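Local atomic coordinates of indole-3-pyruvate decarboxylase (Azospirillum brasilense, PDB entry 2NXW), a protein that catalyses the thiamine diphosphate- and magnesium-dependent decarboxylation of indole-3-pyruvate to indole-3-acetaldehyde and carbon dioxide, a step of auxin biosynthesis. Residues A[392-404]-A[413-427]. Residues are numbered along the deposited sequence; the frame is centred on the assembly and turned at random.
Sequences EPLLIAADMGDCL and AGLMAPGYYAGMGFG. With TPP (thiamine diphosphate), chain E.
With CG of Met400 turned anti to the backbone N (chi1 174°) and the chain bent at chi2, the thioether runs alongside Ala422: CG lies 3.4 Å from Ala422 O, while SD and CE pack against its methyl. Met424 also bends, at chi3, but its sulfur meets the thiazolium ring, SD standing 3.2 Å from TPP C4. An unbranched thioether suits both places, able to lie along Ala422 in one and to reach the thiazolium in the other. Next to Met400, Asp399 receives the loop 424-427 in its carboxylate. OD1 takes Gly425 N on its syn lone pair at 2.8 Å and Met400 N on its anti lone pair, whereas Gly427 N reaches OD2 from above the carboxylate plane at 2.9 Å. Without the carboxylate, as with an alanine at Asp399, the amides of Gly425 and Gly427 would probably lose their acceptor and the turn that carries Met424 would be freer to move. Gly427 suits its place because a side chain there would run into Asp399 CB. The pairing belongs to a beta-alpha-beta unit of the C-terminal thiamine diphosphate-binding domain: strands 395-398 and 415-416 lie parallel, joined through helix 402-407, with 415-416 at the sheet edge. Met416 N gives a nearly straight bond to Ile396 O (2.8 Å), and Met416 O accepts from Ala398 N. On one face, Ile396 CG2 meets Leu415 CD1 at 3.7 Å, the two branched chains crossing at a slant; Leu404 CD1 presses on the small Ala417 methyl. Gly401, at the helix N-cap, leaves no side chain to collide with the diphosphate, and Asp402 N binds TPP O2B; Ala422 O accepts from TPP N4' at 2.7 Å, and Met424 N donates to N3' of the same aminopyrimidine.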
loop_
_atom_site.group_PDB
_atom_site.type_symbol
_atom_site.label_atom_id
_atom_site.label_comp_id
_atom_site.label_asym_id
_atom_site.label_seq_id
_atom_site.Cartn_x
_atom_site.Cartn_y
_atom_site.Cartn_z
ATOM N N GLU A 392 -26.012 -41.954 -19.171
ATOM C CA GLU A 392 -24.637 -41.710 -18.758
ATOM C C GLU A 392 -24.641 -40.272 -18.231
ATOM O O GLU A 392 -25.135 -39.367 -18.899
ATOM C CB GLU A 392 -23.694 -41.820 -19.954
ATOM C CG GLU A 392 -22.246 -41.579 -19.602
ATOM N N PRO A 393 -24.102 -40.050 -17.025
ATOM C CA PRO A 393 -24.080 -38.696 -16.457
ATOM C C PRO A 393 -23.340 -37.670 -17.308
ATOM O O PRO A 393 -22.380 -37.996 -18.011
ATOM C CB PRO A 393 -23.388 -38.889 -15.107
ATOM C CG PRO A 393 -23.653 -40.330 -14.767
ATOM C CD PRO A 393 -23.475 -41.013 -16.104
ATOM N N LEU A 394 -23.798 -36.425 -17.238
ATOM C CA LEU A 394 -23.148 -35.337 -17.960
ATOM C C LEU A 394 -22.290 -34.557 -16.981
ATOM O O LEU A 394 -22.528 -34.586 -15.767
ATOM C CB LEU A 394 -24.179 -34.362 -18.546
ATOM C CG LEU A 394 -25.222 -34.864 -19.550
ATOM C CD1 LEU A 394 -25.938 -33.674 -20.180
ATOM C CD2 LEU A 394 -24.525 -35.697 -20.632
ATOM N N LEU A 395 -21.277 -33.874 -17.498
ATOM C CA LEU A 395 -20.475 -33.006 -16.640
ATOM C C LEU A 395 -21.396 -31.805 -16.386
ATOM O O LEU A 395 -22.125 -31.371 -17.280
ATOM C CB LEU A 395 -19.191 -32.552 -17.351
ATOM C CG LEU A 395 -18.369 -31.516 -16.563
ATOM C CD1 LEU A 395 -16.876 -31.823 -16.723
ATOM C CD2 LEU A 395 -18.702 -30.098 -17.036
ATOM N N ILE A 396 -21.356 -31.272 -15.169
ATOM C CA ILE A 396 -22.202 -30.148 -14.814
ATOM C C ILE A 396 -21.390 -28.881 -14.616
ATOM O O ILE A 396 -20.341 -28.902 -13.966
ATOM C CB ILE A 396 -22.962 -30.436 -13.495
ATOM C CG1 ILE A 396 -23.890 -31.631 -13.700
ATOM C CG2 ILE A 396 -23.759 -29.202 -13.041
ATOM C CD1 ILE A 396 -24.583 -32.121 -12.414
ATOM N N ALA A 397 -21.869 -27.791 -15.210
ATOM C CA ALA A 397 -21.255 -26.481 -15.020
ATOM C C ALA A 397 -22.287 -25.737 -14.173
ATOM O O ALA A 397 -23.468 -25.676 -14.521
ATOM C CB ALA A 397 -21.054 -25.773 -16.348
ATOM N N ALA A 398 -21.861 -25.192 -13.049
ATOM C CA ALA A 398 -22.792 -24.487 -12.190
ATOM C C ALA A 398 -22.331 -23.072 -11.909
ATOM O O ALA A 398 -21.137 -22.793 -11.847
ATOM C CB ALA A 398 -22.946 -25.243 -10.868
ATOM N N ASP A 399 -23.296 -22.170 -11.763
ATOM C CA ASP A 399 -22.997 -20.792 -11.411
ATOM C C ASP A 399 -22.995 -20.754 -9.881
ATOM O O ASP A 399 -23.118 -21.797 -9.229
ATOM C CB ASP A 399 -24.076 -19.851 -11.954
ATOM C CG ASP A 399 -23.519 -18.482 -12.315
ATOM O OD1 ASP A 399 -23.078 -17.766 -11.389
ATOM O OD2 ASP A 399 -23.521 -18.124 -13.512
ATOM N N MET A 400 -22.826 -19.565 -9.312
ATOM C CA MET A 400 -22.866 -19.405 -7.863
ATOM C C MET A 400 -24.318 -19.105 -7.501
ATOM O O MET A 400 -24.971 -18.289 -8.161
ATOM C CB MET A 400 -21.972 -18.241 -7.424
ATOM C CG MET A 400 -22.067 -17.917 -5.940
ATOM S SD MET A 400 -21.644 -19.317 -4.904
ATOM C CE MET A 400 -21.841 -18.586 -3.288
ATOM N N GLY A 401 -24.808 -19.775 -6.462
ATOM C CA GLY A 401 -26.188 -19.609 -6.013
ATOM C C GLY A 401 -26.671 -20.958 -5.512
ATOM O O GLY A 401 -25.882 -21.888 -5.375
ATOM N N ASP A 402 -27.962 -21.097 -5.219
ATOM C CA ASP A 402 -28.443 -22.390 -4.753
ATOM C C ASP A 402 -28.272 -23.457 -5.840
ATOM O O ASP A 402 -28.274 -24.653 -5.552
ATOM C CB ASP A 402 -29.903 -22.298 -4.287
ATOM C CG ASP A 402 -30.287 -23.440 -3.350
ATOM O OD1 ASP A 402 -29.379 -24.140 -2.851
ATOM O OD2 ASP A 402 -31.500 -23.628 -3.114
ATOM N N CYS A 403 -28.096 -23.034 -7.091
ATOM C CA CYS A 403 -27.862 -24.009 -8.155
ATOM C C CYS A 403 -26.607 -24.848 -7.840
ATOM O O CYS A 403 -26.588 -26.051 -8.093
ATOM C CB CYS A 403 -27.703 -23.302 -9.506
ATOM S SG CYS A 403 -26.397 -22.043 -9.595
ATOM N N LEU A 404 -25.585 -24.220 -7.261
ATOM C CA LEU A 404 -24.349 -24.919 -6.901
ATOM C C LEU A 404 -24.591 -25.856 -5.715
ATOM O O LEU A 404 -24.132 -26.991 -5.702
ATOM C CB LEU A 404 -23.257 -23.914 -6.530
ATOM C CG LEU A 404 -21.964 -24.531 -5.984
ATOM C CD1 LEU A 404 -21.430 -25.613 -6.923
ATOM C CD2 LEU A 404 -20.946 -23.431 -5.791
ATOM N N ALA A 413 -20.491 -36.240 -14.144
ATOM C CA ALA A 413 -19.281 -36.734 -14.792
ATOM C C ALA A 413 -18.323 -35.557 -14.667
ATOM O O ALA A 413 -17.617 -35.188 -15.614
ATOM C CB ALA A 413 -19.554 -37.053 -16.268
ATOM N N GLY A 414 -18.317 -34.971 -13.474
ATOM C CA GLY A 414 -17.493 -33.813 -13.192
ATOM C C GLY A 414 -18.398 -32.631 -12.870
ATOM O O GLY A 414 -19.518 -32.549 -13.375
ATOM N N LEU A 415 -17.914 -31.735 -12.016
ATOM C CA LEU A 415 -18.649 -30.531 -11.622
ATOM C C LEU A 415 -17.672 -29.369 -11.710
ATOM O O LEU A 415 -16.609 -29.386 -11.084
ATOM C CB LEU A 415 -19.176 -30.654 -10.191
ATOM C CG LEU A 415 -19.844 -29.399 -9.608
ATOM C CD1 LEU A 415 -21.042 -28.987 -10.480
ATOM C CD2 LEU A 415 -20.284 -29.672 -8.170
ATOM N N MET A 416 -18.040 -28.359 -12.484
ATOM C CA MET A 416 -17.203 -27.186 -12.688
ATOM C C MET A 416 -17.983 -25.991 -12.150
ATOM O O MET A 416 -19.074 -25.708 -12.628
ATOM C CB MET A 416 -16.962 -27.044 -14.187
ATOM C CG MET A 416 -15.953 -26.054 -14.607
ATOM S SD MET A 416 -16.024 -26.067 -16.406
ATOM C CE MET A 416 -15.200 -27.593 -16.781
ATOM N N ALA A 417 -17.442 -25.287 -11.161
ATOM C CA ALA A 417 -18.181 -24.160 -10.585
ATOM C C ALA A 417 -17.244 -23.270 -9.796
ATOM O O ALA A 417 -16.141 -23.686 -9.437
ATOM C CB ALA A 417 -19.277 -24.693 -9.660
ATOM N N PRO A 418 -17.666 -22.029 -9.518
ATOM C CA PRO A 418 -16.817 -21.104 -8.750
ATOM C C PRO A 418 -16.992 -21.392 -7.252
ATOM O O PRO A 418 -17.394 -20.526 -6.470
ATOM C CB PRO A 418 -17.345 -19.733 -9.172
ATOM C CG PRO A 418 -18.806 -19.990 -9.372
ATOM C CD PRO A 418 -18.850 -21.337 -10.065
ATOM N N GLY A 419 -16.685 -22.631 -6.869
ATOM C CA GLY A 419 -16.845 -23.064 -5.493
ATOM C C GLY A 419 -16.062 -22.314 -4.434
ATOM O O GLY A 419 -16.447 -22.332 -3.259
ATOM N N TYR A 420 -14.957 -21.682 -4.826
ATOM C CA TYR A 420 -14.161 -20.917 -3.869
ATOM C C TYR A 420 -14.284 -19.417 -4.124
ATOM O O TYR A 420 -14.516 -18.643 -3.203
ATOM C CB TYR A 420 -12.681 -21.302 -3.946
ATOM C CG TYR A 420 -12.368 -22.756 -3.668
ATOM C CD1 TYR A 420 -13.266 -23.588 -2.988
ATOM C CD2 TYR A 420 -11.150 -23.300 -4.075
ATOM C CE1 TYR A 420 -12.961 -24.932 -2.734
ATOM C CE2 TYR A 420 -10.832 -24.637 -3.815
ATOM C CZ TYR A 420 -11.742 -25.444 -3.154
ATOM O OH TYR A 420 -11.455 -26.774 -2.941
ATOM N N TYR A 421 -14.137 -19.013 -5.383
ATOM C CA TYR A 421 -14.206 -17.606 -5.761
ATOM C C TYR A 421 -15.606 -17.027 -5.571
ATOM O O TYR A 421 -15.764 -15.843 -5.269
ATOM C CB TYR A 421 -13.758 -17.461 -7.216
ATOM C CG TYR A 421 -13.623 -16.039 -7.701
ATOM C CD1 TYR A 421 -12.686 -15.171 -7.138
ATOM C CD2 TYR A 421 -14.408 -15.567 -8.755
ATOM C CE1 TYR A 421 -12.529 -13.876 -7.611
ATOM C CE2 TYR A 421 -14.258 -14.272 -9.241
ATOM C CZ TYR A 421 -13.314 -13.433 -8.665
ATOM O OH TYR A 421 -13.129 -12.156 -9.138
ATOM N N ALA A 422 -16.613 -17.873 -5.779
ATOM C CA ALA A 422 -18.023 -17.514 -5.592
ATOM C C ALA A 422 -18.532 -16.354 -6.430
ATOM O O ALA A 422 -19.475 -15.667 -6.033
ATOM C CB ALA A 422 -18.294 -17.242 -4.111
ATOM N N GLY A 423 -17.934 -16.143 -7.595
ATOM C CA GLY A 423 -18.385 -15.067 -8.458
ATOM C C GLY A 423 -19.478 -15.549 -9.399
ATOM O O GLY A 423 -19.387 -16.628 -9.978
ATOM N N MET A 424 -20.517 -14.744 -9.548
ATOM C CA MET A 424 -21.628 -15.084 -10.435
ATOM C C MET A 424 -21.340 -14.797 -11.898
ATOM O O MET A 424 -20.553 -13.904 -12.235
ATOM C CB MET A 424 -22.878 -14.288 -10.056
ATOM C CG MET A 424 -23.510 -14.689 -8.757
ATOM S SD MET A 424 -24.697 -13.461 -8.252
ATOM C CE MET A 424 -25.983 -13.624 -9.540
ATOM N N GLY A 425 -22.030 -15.547 -12.762
ATOM C CA GLY A 425 -21.914 -15.363 -14.198
ATOM C C GLY A 425 -21.121 -16.452 -14.877
ATOM O O GLY A 425 -21.163 -16.596 -16.091
ATOM N N PHE A 426 -20.431 -17.249 -14.080
ATOM C CA PHE A 426 -19.589 -18.325 -14.597
ATOM C C PHE A 426 -20.339 -19.455 -15.311
ATOM O O PHE A 426 -19.862 -19.999 -16.308
ATOM C CB PHE A 426 -18.821 -18.923 -13.405
ATOM C CG PHE A 426 -17.937 -20.093 -13.742
ATOM C CD1 PHE A 426 -16.620 -19.887 -14.120
ATOM C CD2 PHE A 426 -18.398 -21.401 -13.616
ATOM C CE1 PHE A 426 -15.763 -20.967 -14.362
ATOM C CE2 PHE A 426 -17.549 -22.490 -13.855
ATOM C CZ PHE A 426 -16.235 -22.280 -14.224
ATOM N N GLY A 427 -21.517 -19.785 -14.795
ATOM C CA GLY A 427 -22.263 -20.942 -15.266
ATOM C C GLY A 427 -22.506 -21.224 -16.727
ATOM O O GLY A 427 -22.002 -22.218 -17.274
HETATM N "N1'" TPP E . -21.968 -10.175 -8.051
HETATM C "C2'" TPP E . -21.161 -11.135 -8.527
HETATM C CM2 TPP E . -20.483 -10.941 -9.875
HETATM N "N3'" TPP E . -20.939 -12.253 -7.829
HETATM C "C4'" TPP E . -21.517 -12.474 -6.614
HETATM N "N4'" TPP E . -21.201 -13.601 -5.918
HETATM C "C5'" TPP E . -22.437 -11.508 -6.093
HETATM C "C6'" TPP E . -22.621 -10.333 -6.850
HETATM C "C7'" TPP E . -23.177 -11.691 -4.748
HETATM N N3 TPP E . -24.195 -12.838 -4.747
HETATM C C2 TPP E . -23.837 -14.005 -4.204
HETATM S S1 TPP E . -25.265 -15.010 -4.361
HETATM C C5 TPP E . -26.300 -13.814 -5.135
HETATM C C4 TPP E . -25.481 -12.691 -5.225
HETATM C CM4 TPP E . -26.004 -11.368 -5.850
HETATM C C6 TPP E . -27.697 -14.038 -5.556
HETATM C C7 TPP E . -27.729 -15.053 -6.713
HETATM O O7 TPP E . -29.053 -15.028 -7.184
HETATM P PA TPP E . -29.368 -16.234 -8.161
HETATM O O1A TPP E . -28.425 -16.300 -9.359
HETATM O O2A TPP E . -30.811 -15.994 -8.602
HETATM O O3A TPP E . -29.299 -17.637 -7.411
HETATM P PB TPP E . -30.084 -17.877 -5.973
HETATM O O1B TPP E . -31.494 -17.288 -6.040
HETATM O O2B TPP E . -30.091 -19.424 -5.814
HETATM O O3B TPP E . -29.285 -17.270 -4.829
#